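PDB 3M4R: class II aldolase/adducin N-terminal domain-containing protein, which is of unknown function but binds zinc through its class II aldolase-like domain and, as part of a longer SDR-family protein, may act as an oxidoreductase. Local coordinates for residues A[41-47]-A[57-61]. Numbering follows the deposited sequence.
Sequences TSVKTTE and VLRVK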
loop_
_atom_site.group_PDB
_atom_site.type_symbol
_atom_site.label_atom_id
_atom_site.label_comp_id
_atom_site.label_asym_id
_atom_site.label_seq_id
_atom_site.Cartn_x
_atom_site.Cartn_y
_atom_site.Cartn_z
ATOM N N THR A 41 0.945 -3.670 -2.748
ATOM C CA THR A 41 1.474 -2.541 -3.404
ATOM C C THR A 41 0.555 -2.135 -4.551
ATOM O O THR A 41 -0.305 -2.934 -5.011
ATOM C CB THR A 41 2.819 -2.910 -4.004
ATOM O OG1 THR A 41 2.651 -4.093 -4.825
ATOM C CG2 THR A 41 3.849 -3.192 -2.855
ATOM N N SER A 42 0.816 -0.943 -5.085
ATOM C CA SER A 42 0.013 -0.411 -6.160
ATOM C C SER A 42 0.724 0.703 -6.900
ATOM O O SER A 42 1.646 1.301 -6.388
ATOM C CB SER A 42 -1.315 0.084 -5.649
ATOM O OG SER A 42 -1.180 1.261 -4.887
ATOM N N VAL A 43 0.332 0.899 -8.145
ATOM C CA VAL A 43 0.780 2.018 -8.928
ATOM C C VAL A 43 -0.434 2.601 -9.675
ATOM O O VAL A 43 -1.231 1.847 -10.216
ATOM C CB VAL A 43 1.889 1.621 -9.904
ATOM C CG1 VAL A 43 1.441 0.508 -10.813
ATOM C CG2 VAL A 43 2.414 2.871 -10.656
ATOM N N LYS A 44 -0.563 3.925 -9.655
ATOM C CA LYS A 44 -1.578 4.629 -10.433
ATOM C C LYS A 44 -1.038 4.963 -11.834
ATOM O O LYS A 44 0.058 5.519 -11.995
ATOM C CB LYS A 44 -2.031 5.891 -9.711
ATOM C CG LYS A 44 -2.745 5.578 -8.396
ATOM C CD LYS A 44 -3.029 6.849 -7.615
ATOM C CE LYS A 44 -3.603 6.526 -6.204
ATOM N NZ LYS A 44 -2.603 5.896 -5.270
ATOM N N THR A 45 -1.791 4.562 -12.861
ATOM C CA THR A 45 -1.247 4.528 -14.197
ATOM C C THR A 45 -2.283 4.933 -15.213
ATOM O O THR A 45 -3.462 4.992 -14.901
ATOM C CB THR A 45 -0.678 3.119 -14.455
ATOM O OG1 THR A 45 0.202 3.165 -15.587
ATOM C CG2 THR A 45 -1.776 2.088 -14.644
ATOM N N THR A 46 -1.845 5.230 -16.436
ATOM C CA THR A 46 -2.766 5.572 -17.544
ATOM C C THR A 46 -2.862 4.438 -18.509
ATOM O O THR A 46 -1.838 3.933 -18.972
ATOM C CB THR A 46 -2.226 6.804 -18.260
ATOM O OG1 THR A 46 -2.028 7.803 -17.277
ATOM C CG2 THR A 46 -3.166 7.358 -19.333
ATOM N N GLU A 47 -4.105 4.036 -18.822
ATOM C CA GLU A 47 -4.367 2.948 -19.713
ATOM C C GLU A 47 -5.571 3.292 -20.605
ATOM O O GLU A 47 -6.326 4.223 -20.314
ATOM C CB GLU A 47 -4.721 1.692 -18.916
ATOM C CG GLU A 47 -3.740 1.368 -17.863
ATOM C CD GLU A 47 -3.979 0.015 -17.209
ATOM O OE1 GLU A 47 -5.023 -0.643 -17.479
ATOM O OE2 GLU A 47 -3.112 -0.377 -16.396
ATOM N N VAL A 57 -5.986 4.268 -13.831
ATOM C CA VAL A 57 -6.175 2.902 -13.366
ATOM C C VAL A 57 -5.248 2.703 -12.165
ATOM O O VAL A 57 -4.070 3.084 -12.222
ATOM C CB VAL A 57 -5.854 1.862 -14.446
ATOM C CG1 VAL A 57 -5.967 0.449 -13.913
ATOM C CG2 VAL A 57 -6.822 2.027 -15.725
ATOM N N LEU A 58 -5.793 2.122 -11.096
ATOM C CA LEU A 58 -5.032 1.629 -9.997
ATOM C C LEU A 58 -4.714 0.190 -10.262
ATOM O O LEU A 58 -5.575 -0.658 -10.298
ATOM C CB LEU A 58 -5.780 1.777 -8.643
ATOM C CG LEU A 58 -5.022 1.288 -7.393
ATOM C CD1 LEU A 58 -3.893 2.294 -6.990
ATOM C CD2 LEU A 58 -6.057 1.086 -6.264
ATOM N N ARG A 59 -3.436 -0.090 -10.454
ATOM C CA ARG A 59 -2.963 -1.454 -10.631
ATOM C C ARG A 59 -2.501 -1.902 -9.252
ATOM O O ARG A 59 -1.495 -1.418 -8.721
ATOM C CB ARG A 59 -1.807 -1.495 -11.649
ATOM C CG ARG A 59 -2.218 -1.427 -13.140
ATOM C CD ARG A 59 -2.772 -2.766 -13.633
ATOM N NE ARG A 59 -3.522 -2.634 -14.875
ATOM C CZ ARG A 59 -4.239 -3.593 -15.473
ATOM N NH1 ARG A 59 -4.281 -4.820 -15.009
ATOM N NH2 ARG A 59 -4.945 -3.299 -16.574
ATOM N N VAL A 60 -3.269 -2.795 -8.657
ATOM C CA VAL A 60 -3.102 -3.167 -7.271
ATOM C C VAL A 60 -2.868 -4.661 -7.194
ATOM O O VAL A 60 -3.427 -5.433 -7.966
ATOM C CB VAL A 60 -4.312 -2.783 -6.403
ATOM C CG1 VAL A 60 -5.609 -3.538 -6.851
ATOM C CG2 VAL A 60 -4.056 -3.053 -4.919
ATOM N N LYS A 61 -2.022 -5.057 -6.244
ATOM C CA LYS A 61 -1.703 -6.446 -6.010
ATOM C C LYS A 61 -2.943 -7.302 -5.888
ATOM O O LYS A 61 -3.880 -6.898 -5.241
ATOM C CB LYS A 61 -0.867 -6.560 -4.727
ATOM C CG LYS A 61 -0.305 -7.918 -4.514
ATOM C CD LYS A 61 -0.894 -8.551 -3.363
ATOM C CE LYS A 61 -0.117 -9.785 -2.948
ATOM N NZ LYS A 61 -1.109 -10.931 -2.839
#
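E47 and R59 show how a charged pair can lock the looser, partly exposed end of an antiparallel hairpin, while S42, L58 and V60 are buried on the opposite face. The carboxylate meets the guanidinium edge side-on: NE of R59 donates to OE2 of E47 at 2.8 Å, and NH2 of R59 donates to OE1 of E47, also at 2.8 Å. Each oxygen accepts through its syn lone pair, and the two planes lie only 24° apart. With chi1 at -79°, CG of R59 lies 3.8 Å from CG2 of T45, and the bend at chi2 (-76°) then carries CD and the guanidinium across to E47; NH1 turns to E110 and the carbonyl of F75. E47 also crosses V57 at about a right angle, with its CG 3.8 Å from CG2 of V57. Replacing the arginine by an alanine here is likely to leave both E47 and E110 without their shared cationic partner, and the E47 carboxylate free to turn.

Strands 40-48 and 54-61 form a beta hairpin within the central mixed sheet of this class II aldolase/adducin-type domain, whose zinc site includes H130 on the strand next to 40-48. Reciprocal backbone bonds join V43 to R59 and T45 to V57.

The face shared by S42, K44, L58 and V60 is more deeply buried. CD1 of L58 packs between S42 (3.6 Å from OG) and the aliphatic part of K44 (3.8 Å from CG), and L58 also touches helix 117-121. The S42 hydroxyl is hydrogen-bonded to ND1 of H120, and NZ of K44 to the carbonyl oxygens of H120, L123 and Y125.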